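Local coordinates for protein possible galactose mutarotase (PDB 4RNL) that is of unknown function but probably interconverts the alpha and beta anomers of galactose or a related aldose, as aldose 1-epimerases do, at residues A[231-244]-A[276-288]. Numbering follows the deposited sequence.
Sequences FRAARAVAGAYDHN and EPGLQLYTADHLD. With PO4 (phosphate ion), chain G.
Leu281 fills the tight side of this contact. Its CD2 lies 3.8 Å from Tyr241 CG, an off-centre CH-pi contact with the tyrosine ring, and also touches Phe231 CE2. CG of Leu281 stands anti to its backbone N, which carries CD2 to the Tyr241 ring beside Phe231 CE2, itself over one face of that ring and offset toward the rim. Leu307 of the adjacent strand 305-310 and Leu200 of strand 199-202, in another sheet, touch Leu281. The Tyr241 hydroxyl is held by Arg235 and the carbonyl of Arg228. Beyond the strand end, Thr283 OG1 accepts from Tyr241 N at 2.9 Å, nearly straight (167°), and donates to Asp285 OD2 on its syn side. Thr283 N returns a bond to Tyr241 O.

Strands 242-244 and 278-282 run antiparallel as neighbours in a sheet of the beta-sandwich fold of the galactose mutarotase family. His243 and Leu281 form the hydrogen-bonded pair, with Leu281 N to His243 O at 2.9 Å.

The other sheet face, with Asp242, Asn244, Gln280 and Tyr282, is polar, and its Asp242 and Tyr282 end is open to solvent. Gln280 NE2 reaches Asp242 OD1 at 3.1 Å from above the carboxylate plane, the amide turned 87° to it. A bend at chi2 (79°) lays the amide across the strand pair. A water links Gln280 NE2 to Asp242 O, while Gln280 OE1 accepts from Gln310. A leucine in its place would probably cost Asp242 its amide donor and Gln310 one of its acceptors. A glycerol also bonds Asp242 OD1, consistent with a pocket on this side. Tyr282 CD1 sits 3.6 Å from Asp242 CG. At the outer edge a second water donates to Asp285 OD2 and, weakly, to Tyr241 O, and Ala240 CB rests 3.5 Å from Asp285 OD1.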
loop_
_atom_site.group_PDB
_atom_site.type_symbol
_atom_site.label_atom_id
_atom_site.label_comp_id
_atom_site.label_asym_id
_atom_site.label_seq_id
_atom_site.Cartn_x
_atom_site.Cartn_y
_atom_site.Cartn_z
ATOM N N PHE A 231 7.893 -8.029 -16.747
ATOM C CA PHE A 231 8.619 -8.485 -15.553
ATOM C C PHE A 231 8.354 -9.964 -15.306
ATOM O O PHE A 231 8.473 -10.447 -14.174
ATOM C CB PHE A 231 8.194 -7.694 -14.297
ATOM C CG PHE A 231 8.755 -6.292 -14.225
ATOM C CD1 PHE A 231 10.029 -6.064 -13.712
ATOM C CD2 PHE A 231 7.991 -5.194 -14.621
ATOM C CE1 PHE A 231 10.548 -4.771 -13.628
ATOM C CE2 PHE A 231 8.503 -3.896 -14.543
ATOM C CZ PHE A 231 9.784 -3.680 -14.042
ATOM N N ARG A 232 7.986 -10.694 -16.355
ATOM C CA ARG A 232 7.651 -12.104 -16.179
ATOM C C ARG A 232 8.879 -12.913 -15.755
ATOM O O ARG A 232 8.754 -13.908 -15.035
ATOM C CB ARG A 232 7.014 -12.668 -17.445
ATOM C CG ARG A 232 5.569 -12.162 -17.687
ATOM C CD ARG A 232 5.048 -12.630 -19.040
ATOM N NE ARG A 232 5.906 -12.149 -20.123
ATOM C CZ ARG A 232 5.902 -12.636 -21.362
ATOM N NH1 ARG A 232 5.079 -13.622 -21.691
ATOM N NH2 ARG A 232 6.727 -12.137 -22.271
ATOM N N ALA A 233 10.056 -12.469 -16.197
ATOM C CA ALA A 233 11.338 -12.991 -15.709
ATOM C C ALA A 233 12.021 -11.920 -14.866
ATOM O O ALA A 233 12.023 -10.748 -15.249
ATOM C CB ALA A 233 12.232 -13.387 -16.878
ATOM N N ALA A 234 12.605 -12.309 -13.729
ATOM C CA ALA A 234 13.212 -11.340 -12.810
ATOM C C ALA A 234 14.229 -10.472 -13.519
ATOM O O ALA A 234 15.065 -10.984 -14.248
ATOM C CB ALA A 234 13.875 -12.054 -11.650
ATOM N N ARG A 235 14.157 -9.160 -13.302
ATOM C CA ARG A 235 15.087 -8.223 -13.934
ATOM C C ARG A 235 15.128 -6.930 -13.137
ATOM O O ARG A 235 14.182 -6.621 -12.416
ATOM C CB ARG A 235 14.629 -7.913 -15.364
ATOM C CG ARG A 235 13.127 -7.646 -15.455
ATOM C CD ARG A 235 12.755 -6.717 -16.610
ATOM N NE ARG A 235 12.894 -5.321 -16.225
ATOM C CZ ARG A 235 12.078 -4.349 -16.610
ATOM N NH1 ARG A 235 11.051 -4.608 -17.410
ATOM N NH2 ARG A 235 12.291 -3.117 -16.184
ATOM N N ALA A 236 16.197 -6.155 -13.298
ATOM C CA ALA A 236 16.298 -4.861 -12.623
ATOM C C ALA A 236 15.101 -3.978 -12.977
ATOM O O ALA A 236 14.666 -3.963 -14.134
ATOM C CB ALA A 236 17.601 -4.170 -12.996
ATOM N N VAL A 237 14.555 -3.271 -11.986
ATOM C CA VAL A 237 13.442 -2.355 -12.226
ATOM C C VAL A 237 13.861 -1.292 -13.247
ATOM O O VAL A 237 13.177 -1.085 -14.264
ATOM C CB VAL A 237 12.929 -1.714 -10.917
ATOM C CG1 VAL A 237 11.900 -0.628 -11.234
ATOM C CG2 VAL A 237 12.301 -2.787 -10.017
ATOM N N ALA A 238 14.989 -0.641 -12.966
ATOM C CA ALA A 238 15.728 0.190 -13.924
ATOM C C ALA A 238 15.062 1.490 -14.384
ATOM O O ALA A 238 15.717 2.533 -14.435
ATOM C CB ALA A 238 16.170 -0.638 -15.130
ATOM N N GLY A 239 13.781 1.434 -14.730
ATOM C CA GLY A 239 13.097 2.617 -15.231
ATOM C C GLY A 239 12.086 3.186 -14.255
ATOM O O GLY A 239 11.942 2.688 -13.132
ATOM N N ALA A 240 11.394 4.240 -14.684
ATOM C CA ALA A 240 10.325 4.839 -13.898
ATOM C C ALA A 240 9.015 4.131 -14.228
ATOM O O ALA A 240 8.732 3.855 -15.401
ATOM C CB ALA A 240 10.210 6.322 -14.222
ATOM N N TYR A 241 8.229 3.836 -13.197
ATOM C CA TYR A 241 6.911 3.231 -13.367
ATOM C C TYR A 241 5.900 3.907 -12.462
ATOM O O TYR A 241 6.233 4.388 -11.375
ATOM C CB TYR A 241 6.952 1.719 -13.059
ATOM C CG TYR A 241 7.806 0.940 -14.033
ATOM C CD1 TYR A 241 7.262 0.445 -15.212
ATOM C CD2 TYR A 241 9.152 0.711 -13.778
ATOM C CE1 TYR A 241 8.040 -0.256 -16.124
ATOM C CE2 TYR A 241 9.947 0.006 -14.684
ATOM C CZ TYR A 241 9.380 -0.472 -15.854
ATOM O OH TYR A 241 10.155 -1.174 -16.757
ATOM N N ASP A 242 4.659 3.956 -12.927
ATOM C CA ASP A 242 3.521 4.318 -12.097
ATOM C C ASP A 242 2.337 3.668 -12.787
ATOM O O ASP A 242 1.488 4.346 -13.371
ATOM C CB ASP A 242 3.355 5.835 -12.029
ATOM C CG ASP A 242 2.278 6.260 -11.047
ATOM O OD1 ASP A 242 1.749 5.384 -10.317
ATOM O OD2 ASP A 242 1.965 7.473 -10.999
ATOM N N HIS A 243 2.322 2.337 -12.750
ATOM C CA HIS A 243 1.443 1.540 -13.601
ATOM C C HIS A 243 0.861 0.360 -12.855
ATOM O O HIS A 243 1.523 -0.233 -12.000
ATOM C CB HIS A 243 2.224 1.019 -14.804
ATOM C CG HIS A 243 2.671 2.100 -15.737
ATOM N ND1 HIS A 243 3.790 2.868 -15.495
ATOM C CD2 HIS A 243 2.136 2.558 -16.890
ATOM C CE1 HIS A 243 3.938 3.743 -16.476
ATOM N NE2 HIS A 243 2.949 3.573 -17.339
ATOM N N ASN A 244 -0.385 0.030 -13.186
ATOM C CA ASN A 244 -1.054 -1.144 -12.655
ATOM C C ASN A 244 -0.788 -2.352 -13.542
ATOM O O ASN A 244 -0.909 -2.272 -14.770
ATOM C CB ASN A 244 -2.570 -0.891 -12.584
ATOM C CG ASN A 244 -3.357 -2.138 -12.201
ATOM O OD1 ASN A 244 -3.419 -2.511 -11.026
ATOM N ND2 ASN A 244 -3.981 -2.776 -13.193
ATOM N N GLU A 276 -5.536 -9.890 -4.299
ATOM C CA GLU A 276 -5.923 -8.844 -5.259
ATOM C C GLU A 276 -5.622 -9.197 -6.713
ATOM O O GLU A 276 -4.704 -9.975 -6.994
ATOM C CB GLU A 276 -5.201 -7.536 -4.899
ATOM C CG GLU A 276 -5.676 -6.912 -3.593
ATOM C CD GLU A 276 -7.060 -6.290 -3.710
ATOM O OE1 GLU A 276 -7.416 -5.812 -4.808
ATOM O OE2 GLU A 276 -7.802 -6.277 -2.704
ATOM N N PRO A 277 -6.369 -8.592 -7.652
ATOM C CA PRO A 277 -6.144 -8.835 -9.081
ATOM C C PRO A 277 -5.109 -7.898 -9.706
ATOM O O PRO A 277 -4.679 -8.100 -10.852
ATOM C CB PRO A 277 -7.513 -8.526 -9.684
ATOM C CG PRO A 277 -8.041 -7.400 -8.800
ATOM C CD PRO A 277 -7.576 -7.771 -7.414
ATOM N N GLY A 278 -4.733 -6.858 -8.981
ATOM C CA GLY A 278 -3.854 -5.857 -9.554
ATOM C C GLY A 278 -2.716 -5.464 -8.634
ATOM O O GLY A 278 -2.745 -5.695 -7.421
ATOM N N LEU A 279 -1.696 -4.860 -9.229
ATOM C CA LEU A 279 -0.569 -4.362 -8.461
ATOM C C LEU A 279 -0.094 -3.073 -9.098
ATOM O O LEU A 279 0.232 -3.048 -10.280
ATOM C CB LEU A 279 0.551 -5.410 -8.431
ATOM C CG LEU A 279 1.850 -5.097 -7.677
ATOM C CD1 LEU A 279 2.481 -6.386 -7.171
ATOM C CD2 LEU A 279 2.846 -4.415 -8.592
ATOM N N GLN A 280 -0.046 -2.003 -8.313
ATOM C CA GLN A 280 0.526 -0.754 -8.793
ATOM C C GLN A 280 2.014 -0.764 -8.473
ATOM O O GLN A 280 2.400 -0.951 -7.326
ATOM C CB GLN A 280 -0.132 0.441 -8.093
ATOM C CG GLN A 280 0.190 1.794 -8.724
ATOM C CD GLN A 280 -0.635 2.064 -9.963
ATOM O OE1 GLN A 280 -1.606 1.349 -10.244
ATOM N NE2 GLN A 280 -0.250 3.088 -10.722
ATOM N N LEU A 281 2.850 -0.572 -9.486
ATOM C CA LEU A 281 4.285 -0.446 -9.270
ATOM C C LEU A 281 4.592 1.039 -9.376
ATOM O O LEU A 281 4.317 1.647 -10.397
ATOM C CB LEU A 281 5.047 -1.223 -10.350
ATOM C CG LEU A 281 6.563 -1.023 -10.395
ATOM C CD1 LEU A 281 7.178 -1.385 -9.064
ATOM C CD2 LEU A 281 7.179 -1.861 -11.513
ATOM N N TYR A 282 5.124 1.635 -8.318
ATOM C CA TYR A 282 5.444 3.057 -8.359
ATOM C C TYR A 282 6.862 3.274 -7.870
ATOM O O TYR A 282 7.220 2.852 -6.774
ATOM C CB TYR A 282 4.445 3.884 -7.533
ATOM C CG TYR A 282 4.796 5.354 -7.524
ATOM C CD1 TYR A 282 5.009 6.042 -8.713
ATOM C CD2 TYR A 282 4.928 6.051 -6.326
ATOM C CE1 TYR A 282 5.353 7.395 -8.714
ATOM C CE2 TYR A 282 5.262 7.399 -6.310
ATOM C CZ TYR A 282 5.470 8.062 -7.505
ATOM O OH TYR A 282 5.805 9.393 -7.488
ATOM N N THR A 283 7.672 3.924 -8.693
ATOM C CA THR A 283 9.092 4.068 -8.387
ATOM C C THR A 283 9.472 5.399 -7.738
ATOM O O THR A 283 10.629 5.792 -7.796
ATOM C CB THR A 283 9.962 3.836 -9.642
ATOM O OG1 THR A 283 9.475 4.657 -10.717
ATOM C CG2 THR A 283 9.882 2.378 -10.066
ATOM N N ALA A 284 8.507 6.085 -7.128
ATOM C CA ALA A 284 8.798 7.254 -6.277
ATOM C C ALA A 284 9.537 8.370 -6.997
ATOM O O ALA A 284 10.478 8.969 -6.455
ATOM C CB ALA A 284 9.587 6.829 -5.015
ATOM N N ASP A 285 9.125 8.672 -8.218
ATOM C CA ASP A 285 9.856 9.666 -8.982
ATOM C C ASP A 285 9.602 11.104 -8.537
ATOM O O ASP A 285 10.336 12.009 -8.920
ATOM C CB ASP A 285 9.610 9.465 -10.474
ATOM C CG ASP A 285 9.944 8.060 -10.906
ATOM O OD1 ASP A 285 11.127 7.806 -11.235
ATOM O OD2 ASP A 285 9.032 7.203 -10.862
ATOM N N HIS A 286 8.589 11.312 -7.704
ATOM C CA HIS A 286 8.295 12.661 -7.217
ATOM C C HIS A 286 9.300 13.118 -6.156
ATOM O O HIS A 286 9.439 14.308 -5.892
ATOM C CB HIS A 286 6.884 12.721 -6.644
ATOM C CG HIS A 286 6.747 12.044 -5.317
ATOM N ND1 HIS A 286 6.577 10.681 -5.191
ATOM C CD2 HIS A 286 6.751 12.543 -4.059
ATOM C CE1 HIS A 286 6.488 10.369 -3.908
ATOM N NE2 HIS A 286 6.584 11.483 -3.201
ATOM N N LEU A 287 9.999 12.166 -5.544
ATOM C CA LEU A 287 10.980 12.490 -4.504
ATOM C C LEU A 287 12.139 13.323 -5.067
ATOM O O LEU A 287 12.666 13.033 -6.149
ATOM C CB LEU A 287 11.481 11.207 -3.826
ATOM C CG LEU A 287 10.365 10.471 -3.067
ATOM C CD1 LEU A 287 10.852 9.162 -2.463
ATOM C CD2 LEU A 287 9.787 11.350 -1.977
ATOM N N ASP A 288 12.532 14.367 -4.339
ATOM C CA ASP A 288 13.445 15.358 -4.900
ATOM C C ASP A 288 14.609 15.743 -3.990
ATOM O O ASP A 288 15.271 16.758 -4.214
ATOM C CB ASP A 288 12.656 16.601 -5.347
ATOM C CG ASP A 288 12.050 17.374 -4.178
ATOM O OD1 ASP A 288 12.165 16.932 -3.009
ATOM O OD2 ASP A 288 11.447 18.440 -4.433
HETATM P P PO4 G . 6.162 -14.257 -25.337
HETATM O O1 PO4 G . 5.826 -14.319 -26.805
HETATM O O2 PO4 G . 6.802 -12.929 -25.021
HETATM O O3 PO4 G . 4.905 -14.437 -24.516
HETATM O O4 PO4 G . 7.157 -15.347 -25.015
HETATM O O HOH W 1 6.698 7.521 -12.345
HETATM O O HOH W 2 -1.312 4.064 -13.370
#